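Local coordinates for uncharacterized protein (Helicobacter pylori, PDB 4O5J) that probably binds sialylated host glycans through its extracellular adhesion domain, serving as an outer-membrane adhesin for attachment of the bacterium, at residues Ile57-Ser62 with Leu365-Asp370; Asn72-Ser77 with Thr258-Asn263; Ile250-Gln255 with Ile298-Asp303. All blocks are in the same frame, centred on the assembly; numbering follows the deposited sequence.

Contact 1 (Ile57-Ser62 with Leu365-Asp370); sequences IELVNS and LSVARD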
loop_
_atom_site.group_PDB
_atom_site.type_symbol
_atom_site.label_atom_id
_atom_site.label_comp_id
_atom_site.label_asym_id
_atom_site.label_seq_id
_atom_site.Cartn_x
_atom_site.Cartn_y
_atom_site.Cartn_z
ATOM N N ILE A 57 -6.822 28.260 18.896
ATOM C CA ILE A 57 -6.278 27.212 19.761
ATOM C C ILE A 57 -7.132 25.957 19.757
ATOM O O ILE A 57 -6.644 24.820 19.701
ATOM C CB ILE A 57 -6.068 27.738 21.214
ATOM C CG1 ILE A 57 -5.321 26.689 21.995
ATOM C CG2 ILE A 57 -7.398 28.074 21.918
ATOM C CD1 ILE A 57 -4.101 26.213 21.248
ATOM N N GLU A 58 -8.428 26.159 19.778
ATOM C CA GLU A 58 -9.305 25.044 19.732
ATOM C C GLU A 58 -9.125 24.244 18.432
ATOM O O GLU A 58 -9.093 23.004 18.438
ATOM C CB GLU A 58 -10.703 25.564 19.862
ATOM C CG GLU A 58 -11.720 24.462 19.943
ATOM C CD GLU A 58 -13.095 24.995 20.258
ATOM O OE1 GLU A 58 -14.075 24.321 19.856
ATOM O OE2 GLU A 58 -13.195 26.078 20.901
ATOM N N LEU A 59 -8.994 24.960 17.321
ATOM C CA LEU A 59 -8.856 24.311 16.015
ATOM C C LEU A 59 -7.510 23.632 15.940
ATOM O O LEU A 59 -7.404 22.539 15.429
ATOM C CB LEU A 59 -8.974 25.324 14.910
ATOM C CG LEU A 59 -8.738 24.832 13.495
ATOM C CD1 LEU A 59 -9.673 23.698 13.013
ATOM C CD2 LEU A 59 -8.815 26.020 12.554
ATOM N N VAL A 60 -6.474 24.278 16.464
ATOM C CA VAL A 60 -5.151 23.654 16.458
ATOM C C VAL A 60 -5.158 22.358 17.264
ATOM O O VAL A 60 -4.750 21.312 16.772
ATOM C CB VAL A 60 -4.082 24.607 16.977
ATOM C CG1 VAL A 60 -2.725 23.903 17.130
ATOM C CG2 VAL A 60 -3.990 25.781 16.026
ATOM N N ASN A 61 -5.669 22.401 18.474
ATOM C CA ASN A 61 -5.748 21.185 19.307
ATOM C C ASN A 61 -6.654 20.117 18.726
ATOM O O ASN A 61 -6.377 18.908 18.803
ATOM C CB ASN A 61 -6.197 21.562 20.716
ATOM C CG ASN A 61 -5.132 22.321 21.458
ATOM O OD1 ASN A 61 -3.948 22.280 21.070
ATOM N ND2 ASN A 61 -5.526 23.024 22.524
ATOM N N SER A 62 -7.737 20.571 18.112
ATOM C CA SER A 62 -8.673 19.660 17.487
ATOM C C SER A 62 -7.978 18.862 16.387
ATOM O O SER A 62 -8.157 17.649 16.278
ATOM C CB SER A 62 -9.781 20.475 16.880
ATOM O OG SER A 62 -10.797 19.626 16.540
ATOM N N LEU A 365 -3.625 18.741 8.046
ATOM C CA LEU A 365 -2.387 19.223 7.445
ATOM C C LEU A 365 -2.476 20.735 7.162
ATOM O O LEU A 365 -1.501 21.504 7.364
ATOM C CB LEU A 365 -2.078 18.475 6.163
ATOM C CG LEU A 365 -0.901 19.048 5.380
ATOM C CD1 LEU A 365 0.363 18.918 6.175
ATOM C CD2 LEU A 365 -0.793 18.266 4.100
ATOM N N SER A 366 -3.642 21.167 6.697
ATOM C CA SER A 366 -3.818 22.554 6.398
ATOM C C SER A 366 -3.613 23.487 7.620
ATOM O O SER A 366 -2.948 24.533 7.536
ATOM C CB SER A 366 -5.222 22.766 5.867
ATOM O OG SER A 366 -5.029 23.642 4.861
ATOM N N VAL A 367 -4.220 23.116 8.741
ATOM C CA VAL A 367 -4.083 23.872 9.967
ATOM C C VAL A 367 -2.617 23.821 10.426
ATOM O O VAL A 367 -2.055 24.840 10.858
ATOM C CB VAL A 367 -5.009 23.307 11.043
ATOM C CG1 VAL A 367 -4.816 24.025 12.393
ATOM C CG2 VAL A 367 -6.463 23.368 10.524
ATOM N N ALA A 368 -1.992 22.663 10.285
ATOM C CA ALA A 368 -0.581 22.522 10.723
ATOM C C ALA A 368 0.311 23.447 9.888
ATOM O O ALA A 368 1.217 24.096 10.429
ATOM C CB ALA A 368 -0.104 21.086 10.592
ATOM N N ARG A 369 0.063 23.493 8.570
ATOM C CA ARG A 369 0.831 24.345 7.704
ATOM C C ARG A 369 0.656 25.804 8.136
ATOM O O ARG A 369 1.624 26.591 8.151
ATOM C CB ARG A 369 0.417 24.136 6.245
ATOM C CG ARG A 369 1.077 25.087 5.239
ATOM C CD ARG A 369 0.906 24.578 3.779
ATOM N NE ARG A 369 -0.406 23.988 3.592
ATOM C CZ ARG A 369 -0.631 22.740 3.118
ATOM N NH1 ARG A 369 0.388 21.930 2.753
ATOM N NH2 ARG A 369 -1.886 22.279 2.979
ATOM N N ASP A 370 -0.567 26.184 8.505
ATOM C CA ASP A 370 -0.799 27.577 8.919
ATOM C C ASP A 370 -0.063 27.894 10.234
ATOM O O ASP A 370 0.485 28.988 10.406
ATOM C CB ASP A 370 -2.283 27.820 9.120
ATOM C CG ASP A 370 -3.100 27.747 7.784
ATOM O OD1 ASP A 370 -2.522 27.948 6.669
ATOM O OD2 ASP A 370 -4.341 27.499 7.840
#

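Contact 2 (Asn72-Ser77 with Thr258-Asn263); sequences NNNYNS and TLSQSN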
loop_
_atom_site.group_PDB
_atom_site.type_symbol
_atom_site.label_atom_id
_atom_site.label_comp_id
_atom_site.label_asym_id
_atom_site.label_seq_id
_atom_site.Cartn_x
_atom_site.Cartn_y
_atom_site.Cartn_z
ATOM N N ASN A 72 -2.319 6.598 16.756
ATOM C CA ASN A 72 -2.520 5.640 17.810
ATOM C C ASN A 72 -3.138 4.356 17.277
ATOM O O ASN A 72 -2.625 3.269 17.554
ATOM C CB ASN A 72 -3.395 6.244 18.893
ATOM C CG ASN A 72 -3.419 5.389 20.140
ATOM O OD1 ASN A 72 -2.392 5.241 20.805
ATOM N ND2 ASN A 72 -4.567 4.784 20.445
ATOM N N ASN A 73 -4.207 4.471 16.480
ATOM C CA ASN A 73 -4.811 3.294 15.867
ATOM C C ASN A 73 -3.914 2.609 14.893
ATOM O O ASN A 73 -3.805 1.363 14.888
ATOM C CB ASN A 73 -6.120 3.658 15.175
ATOM C CG ASN A 73 -7.173 3.918 16.157
ATOM O OD1 ASN A 73 -7.248 3.275 17.175
ATOM N ND2 ASN A 73 -7.945 4.876 15.904
ATOM N N ASN A 74 -3.287 3.412 14.033
ATOM C CA ASN A 74 -2.430 2.863 12.976
ATOM C C ASN A 74 -1.301 2.034 13.564
ATOM O O ASN A 74 -0.989 0.991 13.059
ATOM C CB ASN A 74 -1.852 4.001 12.108
ATOM C CG ASN A 74 -1.260 3.479 10.822
ATOM O OD1 ASN A 74 -1.865 2.612 10.133
ATOM N ND2 ASN A 74 -0.071 3.966 10.490
ATOM N N TYR A 75 -0.700 2.543 14.639
ATOM C CA TYR A 75 0.456 1.921 15.272
ATOM C C TYR A 75 0.102 0.742 16.177
ATOM O O TYR A 75 0.824 -0.252 16.202
ATOM C CB TYR A 75 1.189 2.979 16.052
ATOM C CG TYR A 75 2.523 2.549 16.606
ATOM C CD1 TYR A 75 3.657 2.471 15.782
ATOM C CD2 TYR A 75 2.651 2.256 17.959
ATOM C CE1 TYR A 75 4.868 2.059 16.279
ATOM C CE2 TYR A 75 3.867 1.858 18.497
ATOM C CZ TYR A 75 4.967 1.773 17.653
ATOM O OH TYR A 75 6.165 1.389 18.169
ATOM N N ASN A 76 -1.008 0.842 16.900
ATOM C CA ASN A 76 -1.320 -0.113 17.957
ATOM C C ASN A 76 -2.380 -1.142 17.647
ATOM O O ASN A 76 -2.416 -2.158 18.283
ATOM C CB ASN A 76 -1.733 0.645 19.215
ATOM C CG ASN A 76 -0.612 1.439 19.762
ATOM O OD1 ASN A 76 0.530 1.004 19.748
ATOM N ND2 ASN A 76 -0.907 2.629 20.204
ATOM N N SER A 77 -3.239 -0.892 16.670
ATOM C CA SER A 77 -4.379 -1.764 16.441
ATOM C C SER A 77 -4.138 -2.805 15.352
ATOM O O SER A 77 -3.276 -2.640 14.515
ATOM C CB SER A 77 -5.608 -0.936 16.071
ATOM O OG SER A 77 -6.762 -1.764 15.946
ATOM N N THR A 258 7.771 1.844 8.199
ATOM C CA THR A 258 8.795 2.671 8.811
ATOM C C THR A 258 8.251 4.050 9.119
ATOM O O THR A 258 8.510 4.618 10.181
ATOM C CB THR A 258 9.958 2.852 7.851
ATOM O OG1 THR A 258 10.472 1.570 7.549
ATOM C CG2 THR A 258 11.095 3.730 8.485
ATOM N N LEU A 259 7.525 4.625 8.173
ATOM C CA LEU A 259 7.037 5.994 8.378
ATOM C C LEU A 259 5.970 5.989 9.501
ATOM O O LEU A 259 5.931 6.907 10.307
ATOM C CB LEU A 259 6.462 6.558 7.055
ATOM C CG LEU A 259 6.133 8.014 7.016
ATOM C CD1 LEU A 259 7.256 8.874 7.579
ATOM C CD2 LEU A 259 5.802 8.425 5.582
ATOM N N SER A 260 5.117 4.953 9.568
ATOM C CA SER A 260 4.166 4.881 10.651
ATOM C C SER A 260 4.906 4.822 12.007
ATOM O O SER A 260 4.499 5.486 12.975
ATOM C CB SER A 260 3.309 3.685 10.509
ATOM O OG SER A 260 2.646 3.701 9.237
ATOM N N GLN A 261 6.003 4.078 12.083
ATOM C CA GLN A 261 6.753 3.967 13.355
ATOM C C GLN A 261 7.437 5.279 13.687
ATOM O O GLN A 261 7.334 5.726 14.824
ATOM C CB GLN A 261 7.704 2.813 13.283
ATOM C CG GLN A 261 6.901 1.523 13.019
ATOM C CD GLN A 261 7.797 0.343 12.645
ATOM O OE1 GLN A 261 8.906 0.534 12.140
ATOM N NE2 GLN A 261 7.316 -0.886 12.883
ATOM N N SER A 262 8.053 5.966 12.700
ATOM C CA SER A 262 8.670 7.305 12.971
ATOM C C SER A 262 7.609 8.225 13.477
ATOM O O SER A 262 7.836 8.999 14.378
ATOM C CB SER A 262 9.274 7.967 11.755
ATOM O OG SER A 262 10.220 7.093 11.210
ATOM N N ASN A 263 6.429 8.123 12.924
ATOM C CA ASN A 263 5.408 9.108 13.274
ATOM C C ASN A 263 4.815 8.892 14.658
ATOM O O ASN A 263 4.421 9.858 15.340
ATOM C CB ASN A 263 4.298 9.107 12.240
ATOM C CG ASN A 263 4.019 10.479 11.696
ATOM O OD1 ASN A 263 4.838 11.382 11.804
ATOM N ND2 ASN A 263 2.870 10.630 11.047
HETATM O O HOH W 1 1.392 5.599 12.517
HETATM O O HOH W 2 8.748 2.989 16.477
#

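Contact 3 (Ile250-Gln255 with Ile298-Asp303); sequences IPILQQ and ISYAQD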
loop_
_atom_site.group_PDB
_atom_site.type_symbol
_atom_site.label_atom_id
_atom_site.label_comp_id
_atom_site.label_asym_id
_atom_site.label_seq_id
_atom_site.Cartn_x
_atom_site.Cartn_y
_atom_site.Cartn_z
ATOM N N ILE A 250 5.378 -4.311 -2.057
ATOM C CA ILE A 250 6.136 -4.673 -0.801
ATOM C C ILE A 250 7.056 -3.539 -0.304
ATOM O O ILE A 250 6.898 -3.053 0.825
ATOM C CB ILE A 250 6.852 -6.008 -0.955
ATOM C CG1 ILE A 250 5.806 -7.079 -1.266
ATOM C CG2 ILE A 250 7.673 -6.373 0.320
ATOM C CD1 ILE A 250 6.348 -8.273 -1.980
ATOM N N PRO A 251 7.989 -3.053 -1.146
ATOM C CA PRO A 251 8.851 -1.961 -0.696
ATOM C C PRO A 251 8.049 -0.727 -0.337
ATOM O O PRO A 251 8.411 -0.029 0.606
ATOM C CB PRO A 251 9.736 -1.648 -1.914
ATOM C CG PRO A 251 9.664 -2.856 -2.762
ATOM C CD PRO A 251 8.302 -3.453 -2.529
ATOM N N ILE A 252 6.956 -0.473 -1.057
ATOM C CA ILE A 252 6.106 0.677 -0.730
ATOM C C ILE A 252 5.531 0.510 0.674
ATOM O O ILE A 252 5.536 1.446 1.487
ATOM C CB ILE A 252 4.945 0.859 -1.736
ATOM C CG1 ILE A 252 5.491 1.299 -3.082
ATOM C CG2 ILE A 252 3.940 1.868 -1.235
ATOM C CD1 ILE A 252 4.408 1.314 -4.212
ATOM N N LEU A 253 5.021 -0.685 0.961
ATOM C CA LEU A 253 4.447 -0.968 2.263
ATOM C C LEU A 253 5.565 -0.911 3.375
ATOM O O LEU A 253 5.356 -0.342 4.441
ATOM C CB LEU A 253 3.775 -2.308 2.216
ATOM C CG LEU A 253 2.692 -2.541 3.207
ATOM C CD1 LEU A 253 1.824 -1.347 3.425
ATOM C CD2 LEU A 253 1.871 -3.660 2.644
ATOM N N GLN A 254 6.763 -1.443 3.087
ATOM C CA GLN A 254 7.892 -1.351 4.032
ATOM C C GLN A 254 8.173 0.081 4.346
ATOM O O GLN A 254 8.386 0.452 5.514
ATOM C CB GLN A 254 9.168 -2.010 3.541
ATOM C CG GLN A 254 9.032 -3.513 3.415
ATOM C CD GLN A 254 10.166 -4.182 2.618
ATOM O OE1 GLN A 254 10.480 -3.751 1.486
ATOM N NE2 GLN A 254 10.790 -5.241 3.194
ATOM N N GLN A 255 8.096 0.915 3.309
ATOM C CA GLN A 255 8.342 2.328 3.483
ATOM C C GLN A 255 7.241 2.935 4.376
ATOM O O GLN A 255 7.512 3.689 5.321
ATOM C CB GLN A 255 8.426 2.976 2.117
ATOM C CG GLN A 255 8.946 4.355 2.167
ATOM C CD GLN A 255 10.277 4.380 2.797
ATOM O OE1 GLN A 255 11.044 3.447 2.554
ATOM N NE2 GLN A 255 10.583 5.427 3.641
ATOM N N ILE A 298 -0.991 7.789 4.254
ATOM C CA ILE A 298 -2.227 7.602 3.525
ATOM C C ILE A 298 -1.944 7.482 2.032
ATOM O O ILE A 298 -2.540 6.675 1.331
ATOM C CB ILE A 298 -3.200 8.770 3.754
ATOM C CG1 ILE A 298 -3.608 8.875 5.235
ATOM C CG2 ILE A 298 -4.410 8.614 2.866
ATOM C CD1 ILE A 298 -4.203 7.614 5.754
ATOM N N SER A 299 -1.014 8.278 1.555
ATOM C CA SER A 299 -0.706 8.298 0.173
ATOM C C SER A 299 -0.050 6.952 -0.247
ATOM O O SER A 299 -0.325 6.438 -1.358
ATOM C CB SER A 299 0.166 9.509 -0.089
ATOM O OG SER A 299 0.675 9.311 -1.338
ATOM N N TYR A 300 0.801 6.379 0.625
ATOM C CA TYR A 300 1.364 5.056 0.335
ATOM C C TYR A 300 0.258 4.023 0.271
ATOM O O TYR A 300 0.299 3.110 -0.562
ATOM C CB TYR A 300 2.356 4.617 1.403
ATOM C CG TYR A 300 3.740 5.240 1.267
ATOM C CD1 TYR A 300 4.348 5.392 0.012
ATOM C CD2 TYR A 300 4.446 5.651 2.390
ATOM C CE1 TYR A 300 5.606 5.948 -0.098
ATOM C CE2 TYR A 300 5.707 6.207 2.292
ATOM C CZ TYR A 300 6.285 6.347 1.069
ATOM O OH TYR A 300 7.535 6.918 1.042
ATOM N N ALA A 301 -0.711 4.125 1.171
ATOM C CA ALA A 301 -1.846 3.178 1.152
ATOM C C ALA A 301 -2.611 3.364 -0.169
ATOM O O ALA A 301 -3.028 2.392 -0.812
ATOM C CB ALA A 301 -2.785 3.429 2.295
ATOM N N GLN A 302 -2.760 4.599 -0.611
ATOM C CA GLN A 302 -3.417 4.821 -1.886
ATOM C C GLN A 302 -2.606 4.182 -3.012
ATOM O O GLN A 302 -3.193 3.571 -3.902
ATOM C CB GLN A 302 -3.636 6.292 -2.100
ATOM C CG GLN A 302 -4.131 6.599 -3.478
ATOM C CD GLN A 302 -4.622 7.970 -3.504
ATOM O OE1 GLN A 302 -5.800 8.205 -3.306
ATOM N NE2 GLN A 302 -3.735 8.895 -3.728
ATOM N N ASP A 303 -1.265 4.299 -2.977
ATOM C CA ASP A 303 -0.431 3.676 -4.002
ATOM C C ASP A 303 -0.721 2.192 -4.065
ATOM O O ASP A 303 -0.843 1.605 -5.151
ATOM C CB ASP A 303 1.049 3.884 -3.705
ATOM C CG ASP A 303 1.501 5.352 -3.845
ATOM O OD1 ASP A 303 0.853 6.080 -4.627
ATOM O OD2 ASP A 303 2.530 5.784 -3.205
HETATM O O HOH W 3 8.963 7.613 3.195
#

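Contact 1 (Ile57-Ser62 with Leu365-Asp370)
V367 of the long helix 343-396 meets L59 and V60 in the first turn of helix 57-76, a purely apolar helix-to-helix contact in the mainly helical adhesion domain. V367 points at the facing helix from its CB, and of its two methyls CG2 meets mainly L59 and CG1 mainly V60. CG2 lies against the side of the leucine branch, 4.0 Å from L59 CG and 4.1 Å from L59 CD1, with L59 CD2 equally near, so that this one methyl touches the branch carbon and both of its methyls. L59 presents that side because its CG stands anti to the backbone N (chi1 175°), carrying the branched end out toward V367. The other methyl, V367 CG1, reaches the backbone of V60, lying 4.1 Å from V60 CA and also beside V60 CG2. The two backbones come close here, with V60 CA 6.6 Å from V367 CA. No hydrogen bond crosses the pair, and van der Waals contact alone joins the segments, burying 124 Å² in all. Polar side chains of the same turns are held by other parts of the chain: D370 binds S50 and N53 of helix 29-54 through its carboxylate, and N61 OD1 accepts from the backbone N of Q273, in the loop that also meets I57. On helix 343-396, L365 and R369 rest on Y288 of helix 281-309, which places this helix between 57-76 and 281-309.

Contact 2 (Asn72-Ser77 with Thr258-Asn263)
N74 and S260 form the polar part of a helix crossing, where the last turn of helix 57-76 runs across helix 241-268 at -121° with axes 9.7 Å apart. From its CB, directed at the facing helix, the N74 side chain carries its CG anti to the backbone N, and the carboxamide then divides its work. OD1 accepts from the backbone N of I83 at the start of helix 82-101, while ND2 turns to S260. Its bond to S260 OG, at 3.0 Å, is weak because the N-H is bent well off the line (126°); S260 OG has a further bond to A256 O one turn back. ND2 also packs against S260 CB at 3.4 Å. Thus one buried amide links three helices. Beside it, Y75 brings its ring in edge-on: CE1 lies 3.9 Å from Q261 CG, which is near the ring plane, and the Q261 amide plane is turned 73° from the ring. The same ring stacks with H264, one turn further along helix 241-268. A water completes the N74 tip, accepting from ND2 at 3.0 Å and donating to S260 O at 3.1 Å.

Contact 3 (Ile250-Gln255 with Ile298-Asp303)
The phenol of Y300 packs against helix 241-268, meeting I252 and Q255, one turn apart, in the antiparallel pairing of two successive helices, 241-268 and 281-309. Their segments run at 164° with axes 9.5 Å apart. Y300 leaves its backbone toward the partner helix, and one face of its ring is turned to I252 O, which is displaced toward the rim, 4.2 Å from the plane. At the base of the ring, Y300 CD1 touches the I252 methyl CG2 at 3.8 Å. That methyl stands anti to the backbone N, whereas the ethyl arm, anti to the carbonyl carbon and beside the backbone N, ends with I252 CD1 4.3 Å from D303 CB. Near the hydroxyl end, Q255 bends at chi2 (58°) and brings CG, oblique to the ring, against Y300 OH at 3.1 Å and Y300 CZ at 3.5 Å. The amide plane of Q255 is turned 68° from the ring, and its nitrogen is joined to the phenol indirectly. A water lying in the ring plane at its edge accepts from Q255 NE2 at 2.8 Å and bonds Y300 OH at 2.7 Å. Chemically the pairing is therefore graded: the tyrosine gives its ring to aliphatic packing and its hydroxyl to a water bridge, so the segments are joined by van der Waals contact and one water, with no direct hydrogen bond.

The three contacts follow one another through shared helices. Contacts 1 and 2 both use helix 57-76, near its beginning and at its end, with centres about 21 Å apart and nearest atoms about 10 Å apart. Contact 2 passes to contact 3 along helix 241-268: their centres are about 13 Å apart and they touch, L259 CD2 packing 4.0 Å from Y300 CE2. The centre of contact 3 lies about 4 Å from that of the chain and the centre of contact 1 about 27 Å; the two contact centres are about 26 Å apart. In sequence, contacts 2 and 3 are both nested within the loop closed by contact 1, but their own segments interleave. None includes a bound sugar.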